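Local coordinates for protein possible marr-transcriptional regulator (Streptomyces coelicolor, PDB 4B8X) that probably binds DNA as a winged-helix transcriptional regulator of the MarR family, although its particular cellular role is unknown, at residues Leu33-Leu44 / Thr71-Val81. Residues are numbered along the deposited sequence; the frame is centred on the assembly and turned at random.
Sequences LTFARYEALVLL and TVDRLVRSGLV
Leu75 sends both its methyls into the side of helix 35-44, in the core of the winged helix-turn-helix of a MarR regulator. Here the helix that ends at Arg77, probably the DNA-recognition helix as in relatives, crosses helix 35-44 at -83° with the short axes 9.8 Å apart. CD2 of Leu75 lies 3.7 Å from Leu33 CD2 and also touches Leu41 CD1, while its CD1 packs near Ala40 CB and Leu41 CD2. One turn back, Thr71 keeps CG2 anti to the backbone N, beside its own carbonyl carbon, which sets that methyl 3.7 Å from Ala40 CB. Leu80 and Val81 extend the apolar seam past the helix end, where a Schellman motif with Gly79 at positive phi turns the chain into the wing strand; Val81 CG2 rests 3.8 Å from Leu41 CD2.

At the solvent-facing edge Arg37 lays its CD 3.6 Å from Arg74 CB, and its bend at chi3 (-73°) turns the guanidinium toward that of Arg74; the two stack with planes 26° apart in one of two modelled conformers of Arg74, so this stack is tentative. Gly32 O accepts from Arg37 NH2, which probably helps this group tolerate the like charge. With an alanine in place of Arg37, Gly32 O would probably lose this donor and Arg74 CB its aliphatic cover. Further out, Thr34 OG1 caps helix 35-44 by accepting from Arg37 N. Two waters tie down the guanidinium: one bridges Arg37 NH1 to Thr71 OG1, and the other accepts from Arg37 NE at 2.9 Å and donates weakly to Arg74 O.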
loop_
_atom_site.group_PDB
_atom_site.type_symbol
_atom_site.label_atom_id
_atom_site.label_comp_id
_atom_site.label_asym_id
_atom_site.label_seq_id
_atom_site.Cartn_x
_atom_site.Cartn_y
_atom_site.Cartn_z
ATOM N N LEU A 33 -6.181 -14.582 8.993
ATOM C CA LEU A 33 -5.007 -13.769 8.693
ATOM C C LEU A 33 -5.376 -12.534 7.906
ATOM O O LEU A 33 -6.405 -12.509 7.248
ATOM C CB LEU A 33 -4.008 -14.566 7.832
ATOM C CG LEU A 33 -3.439 -15.833 8.473
ATOM C CD1 LEU A 33 -2.687 -16.635 7.437
ATOM C CD2 LEU A 33 -2.546 -15.490 9.648
ATOM N N THR A 34 -4.494 -11.540 7.971
ATOM C CA THR A 34 -4.349 -10.529 6.939
ATOM C C THR A 34 -3.090 -10.848 6.149
ATOM O O THR A 34 -2.285 -11.692 6.567
ATOM C CB THR A 34 -4.171 -9.145 7.567
ATOM O OG1 THR A 34 -2.968 -9.151 8.355
ATOM C CG2 THR A 34 -5.387 -8.751 8.401
ATOM N N PHE A 35 -2.885 -10.191 5.020
ATOM C CA PHE A 35 -1.718 -10.499 4.231
ATOM C C PHE A 35 -0.448 -10.194 5.020
ATOM O O PHE A 35 0.527 -10.921 4.922
ATOM C CB PHE A 35 -1.751 -9.770 2.882
ATOM C CG PHE A 35 -0.759 -10.302 1.889
ATOM C CD1 PHE A 35 -0.885 -11.587 1.402
ATOM C CD2 PHE A 35 0.263 -9.526 1.418
ATOM C CE1 PHE A 35 -0.005 -12.097 0.482
ATOM C CE2 PHE A 35 1.167 -10.026 0.499
ATOM C CZ PHE A 35 1.025 -11.312 0.020
ATOM N N ALA A 36 -0.468 -9.119 5.807
ATOM C CA ALA A 36 0.679 -8.753 6.633
ATOM C C ALA A 36 1.034 -9.891 7.613
ATOM O O ALA A 36 2.212 -10.210 7.832
ATOM C CB ALA A 36 0.393 -7.459 7.393
ATOM N N ARG A 37 0.033 -10.497 8.221
ATOM C CA ARG A 37 0.295 -11.600 9.137
ATOM C C ARG A 37 0.784 -12.847 8.408
ATOM O O ARG A 37 1.663 -13.560 8.900
ATOM C CB ARG A 37 -0.925 -11.897 10.008
ATOM C CG ARG A 37 -1.265 -10.704 10.899
ATOM C CD ARG A 37 -2.011 -11.112 12.156
ATOM N NE ARG A 37 -3.403 -11.498 11.902
ATOM C CZ ARG A 37 -4.427 -10.650 11.806
ATOM N NH1 ARG A 37 -4.219 -9.344 11.843
ATOM N NH2 ARG A 37 -5.651 -11.111 11.612
ATOM N N TYR A 38 0.243 -13.087 7.218
ATOM C CA TYR A 38 0.715 -14.158 6.356
ATOM C C TYR A 38 2.192 -13.966 6.043
ATOM O O TYR A 38 2.968 -14.914 6.137
ATOM C CB TYR A 38 -0.151 -14.204 5.085
ATOM C CG TYR A 38 0.449 -15.047 3.996
ATOM C CD1 TYR A 38 0.308 -16.434 4.027
ATOM C CD2 TYR A 38 1.163 -14.481 2.956
ATOM C CE1 TYR A 38 0.888 -17.211 3.052
ATOM C CE2 TYR A 38 1.762 -15.240 1.979
ATOM C CZ TYR A 38 1.608 -16.601 2.016
ATOM O OH TYR A 38 2.189 -17.352 1.046
ATOM N N GLU A 39 2.580 -12.754 5.671
ATOM C CA GLU A 39 3.966 -12.505 5.305
ATOM C C GLU A 39 4.907 -12.783 6.469
ATOM O O GLU A 39 6.022 -13.271 6.282
ATOM C CB GLU A 39 4.156 -11.080 4.812
ATOM C CG GLU A 39 3.440 -10.756 3.506
ATOM C CD GLU A 39 3.480 -9.258 3.181
ATOM O OE1 GLU A 39 2.886 -8.403 3.901
ATOM O OE2 GLU A 39 4.112 -8.940 2.183
ATOM N N ALA A 40 4.484 -12.455 7.678
ATOM C CA ALA A 40 5.318 -12.727 8.858
ATOM C C ALA A 40 5.521 -14.242 9.066
ATOM O O ALA A 40 6.639 -14.704 9.382
ATOM C CB ALA A 40 4.717 -12.083 10.096
ATOM N N LEU A 41 4.455 -15.021 8.900
ATOM C CA LEU A 41 4.564 -16.473 9.015
ATOM C C LEU A 41 5.510 -17.016 7.948
ATOM O O LEU A 41 6.349 -17.883 8.236
ATOM C CB LEU A 41 3.222 -17.166 8.871
ATOM C CG LEU A 41 2.223 -16.944 10.005
ATOM C CD1 LEU A 41 0.868 -17.530 9.675
ATOM C CD2 LEU A 41 2.756 -17.552 11.297
ATOM N N VAL A 42 5.397 -16.562 6.699
ATOM C CA VAL A 42 6.266 -17.065 5.645
ATOM C C VAL A 42 7.727 -16.755 6.024
ATOM O O VAL A 42 8.600 -17.608 5.867
ATOM C CB VAL A 42 5.928 -16.441 4.267
ATOM C CG1 VAL A 42 6.988 -16.841 3.255
ATOM C CG2 VAL A 42 4.555 -16.889 3.821
ATOM N N LEU A 43 8.015 -15.544 6.509
ATOM C CA LEU A 43 9.362 -15.187 6.895
ATOM C C LEU A 43 9.907 -16.199 7.899
ATOM O O LEU A 43 11.053 -16.651 7.810
ATOM C CB LEU A 43 9.361 -13.778 7.466
ATOM C CG LEU A 43 10.689 -13.237 8.009
ATOM C CD1 LEU A 43 11.798 -13.190 6.977
ATOM C CD2 LEU A 43 10.479 -11.855 8.630
ATOM N N LEU A 44 9.103 -16.519 8.914
ATOM C CA LEU A 44 9.552 -17.475 9.927
ATOM C C LEU A 44 9.865 -18.859 9.328
ATOM O O LEU A 44 10.784 -19.529 9.771
ATOM C CB LEU A 44 8.541 -17.555 11.067
ATOM C CG LEU A 44 8.407 -16.280 11.906
ATOM C CD1 LEU A 44 7.276 -16.460 12.903
ATOM C CD2 LEU A 44 9.729 -15.940 12.597
ATOM N N THR A 71 1.097 -7.644 14.819
ATOM C CA THR A 71 1.087 -8.862 14.000
ATOM C C THR A 71 1.459 -10.120 14.768
ATOM O O THR A 71 0.721 -11.128 14.715
ATOM C CB THR A 71 2.008 -8.660 12.786
ATOM O OG1 THR A 71 1.317 -7.826 11.866
ATOM C CG2 THR A 71 2.398 -10.001 12.105
ATOM N N VAL A 72 2.572 -10.070 15.481
ATOM C CA VAL A 72 3.036 -11.225 16.259
ATOM C C VAL A 72 2.020 -11.570 17.323
ATOM O O VAL A 72 1.704 -12.739 17.520
ATOM C CB VAL A 72 4.425 -10.971 16.891
ATOM C CG1 VAL A 72 4.786 -12.031 17.958
ATOM C CG2 VAL A 72 5.502 -10.922 15.806
ATOM N N ASP A 73 1.494 -10.555 18.012
ATOM C CA ASP A 73 0.599 -10.824 19.141
ATOM C C ASP A 73 -0.728 -11.417 18.573
ATOM O O ASP A 73 -1.317 -12.322 19.176
ATOM C CB ASP A 73 0.462 -9.603 20.092
ATOM C CG ASP A 73 1.697 -9.420 21.035
ATOM O OD1 ASP A 73 2.697 -10.159 20.937
ATOM O OD2 ASP A 73 1.688 -8.504 21.912
ATOM N N ARG A 74 -1.195 -10.978 17.402
ATOM C CA ARG A 74 -2.388 -11.581 16.791
ATOM C C ARG A 74 -2.124 -13.027 16.313
ATOM O O ARG A 74 -3.010 -13.877 16.349
ATOM C CB ARG A 74 -2.912 -10.721 15.631
ATOM C CG ARG A 74 -3.438 -9.345 16.032
ATOM C CD ARG A 74 -4.815 -9.424 16.661
ATOM N NE ARG A 74 -5.731 -10.267 15.901
ATOM C CZ ARG A 74 -6.836 -9.838 15.297
ATOM N NH1 ARG A 74 -7.191 -8.558 15.358
ATOM N NH2 ARG A 74 -7.591 -10.701 14.637
ATOM N N LEU A 75 -0.898 -13.306 15.874
ATOM C CA LEU A 75 -0.512 -14.665 15.501
ATOM C C LEU A 75 -0.467 -15.542 16.757
ATOM O O LEU A 75 -0.871 -16.710 16.705
ATOM C CB LEU A 75 0.817 -14.708 14.743
ATOM C CG LEU A 75 0.739 -14.106 13.331
ATOM C CD1 LEU A 75 2.147 -13.895 12.767
ATOM C CD2 LEU A 75 -0.098 -14.965 12.393
ATOM N N VAL A 76 0.007 -14.992 17.886
ATOM C CA VAL A 76 -0.006 -15.728 19.154
ATOM C C VAL A 76 -1.453 -16.007 19.573
ATOM O O VAL A 76 -1.783 -17.116 19.986
ATOM C CB VAL A 76 0.706 -14.944 20.292
ATOM C CG1 VAL A 76 0.482 -15.617 21.646
ATOM C CG2 VAL A 76 2.180 -14.776 19.973
ATOM N N ARG A 77 -2.303 -14.995 19.478
ATOM C CA ARG A 77 -3.707 -15.153 19.848
ATOM C C ARG A 77 -4.351 -16.333 19.100
ATOM O O ARG A 77 -5.158 -17.093 19.661
ATOM C CB ARG A 77 -4.441 -13.828 19.598
ATOM C CG ARG A 77 -5.806 -13.719 20.219
ATOM C CD ARG A 77 -6.538 -12.490 19.691
ATOM N NE ARG A 77 -5.854 -11.215 19.924
ATOM C CZ ARG A 77 -6.337 -10.027 19.539
ATOM N NH1 ARG A 77 -7.476 -9.945 18.835
ATOM N NH2 ARG A 77 -5.660 -8.923 19.806
ATOM N N SER A 78 -3.935 -16.520 17.846
ATOM C CA SER A 78 -4.443 -17.590 16.979
ATOM C C SER A 78 -3.699 -18.950 17.134
ATOM O O SER A 78 -4.039 -19.934 16.438
ATOM C CB SER A 78 -4.372 -17.153 15.490
ATOM O OG SER A 78 -5.077 -15.929 15.250
ATOM N N GLY A 79 -2.698 -19.009 18.014
ATOM C CA GLY A 79 -1.902 -20.228 18.189
ATOM C C GLY A 79 -0.884 -20.542 17.112
ATOM O O GLY A 79 -0.386 -21.667 17.044
ATOM N N LEU A 80 -0.558 -19.537 16.303
ATOM C CA LEU A 80 0.317 -19.737 15.138
ATOM C C LEU A 80 1.787 -19.392 15.396
ATOM O O LEU A 80 2.658 -19.810 14.619
ATOM C CB LEU A 80 -0.227 -18.925 13.958
ATOM C CG LEU A 80 -1.714 -19.144 13.643
ATOM C CD1 LEU A 80 -2.098 -18.322 12.416
ATOM C CD2 LEU A 80 -2.109 -20.618 13.465
ATOM N N VAL A 81 2.052 -18.622 16.450
ATOM C CA VAL A 81 3.367 -18.221 16.857
ATOM C C VAL A 81 3.389 -18.281 18.395
ATOM O O VAL A 81 2.346 -18.150 19.045
ATOM C CB VAL A 81 3.650 -16.774 16.360
ATOM C CG1 VAL A 81 4.835 -16.112 17.080
ATOM C CG2 VAL A 81 3.836 -16.791 14.850
HETATM O O HOH W 1 -3.827 -14.112 13.023
HETATM O O HOH W 2 -1.601 -7.499 12.315
#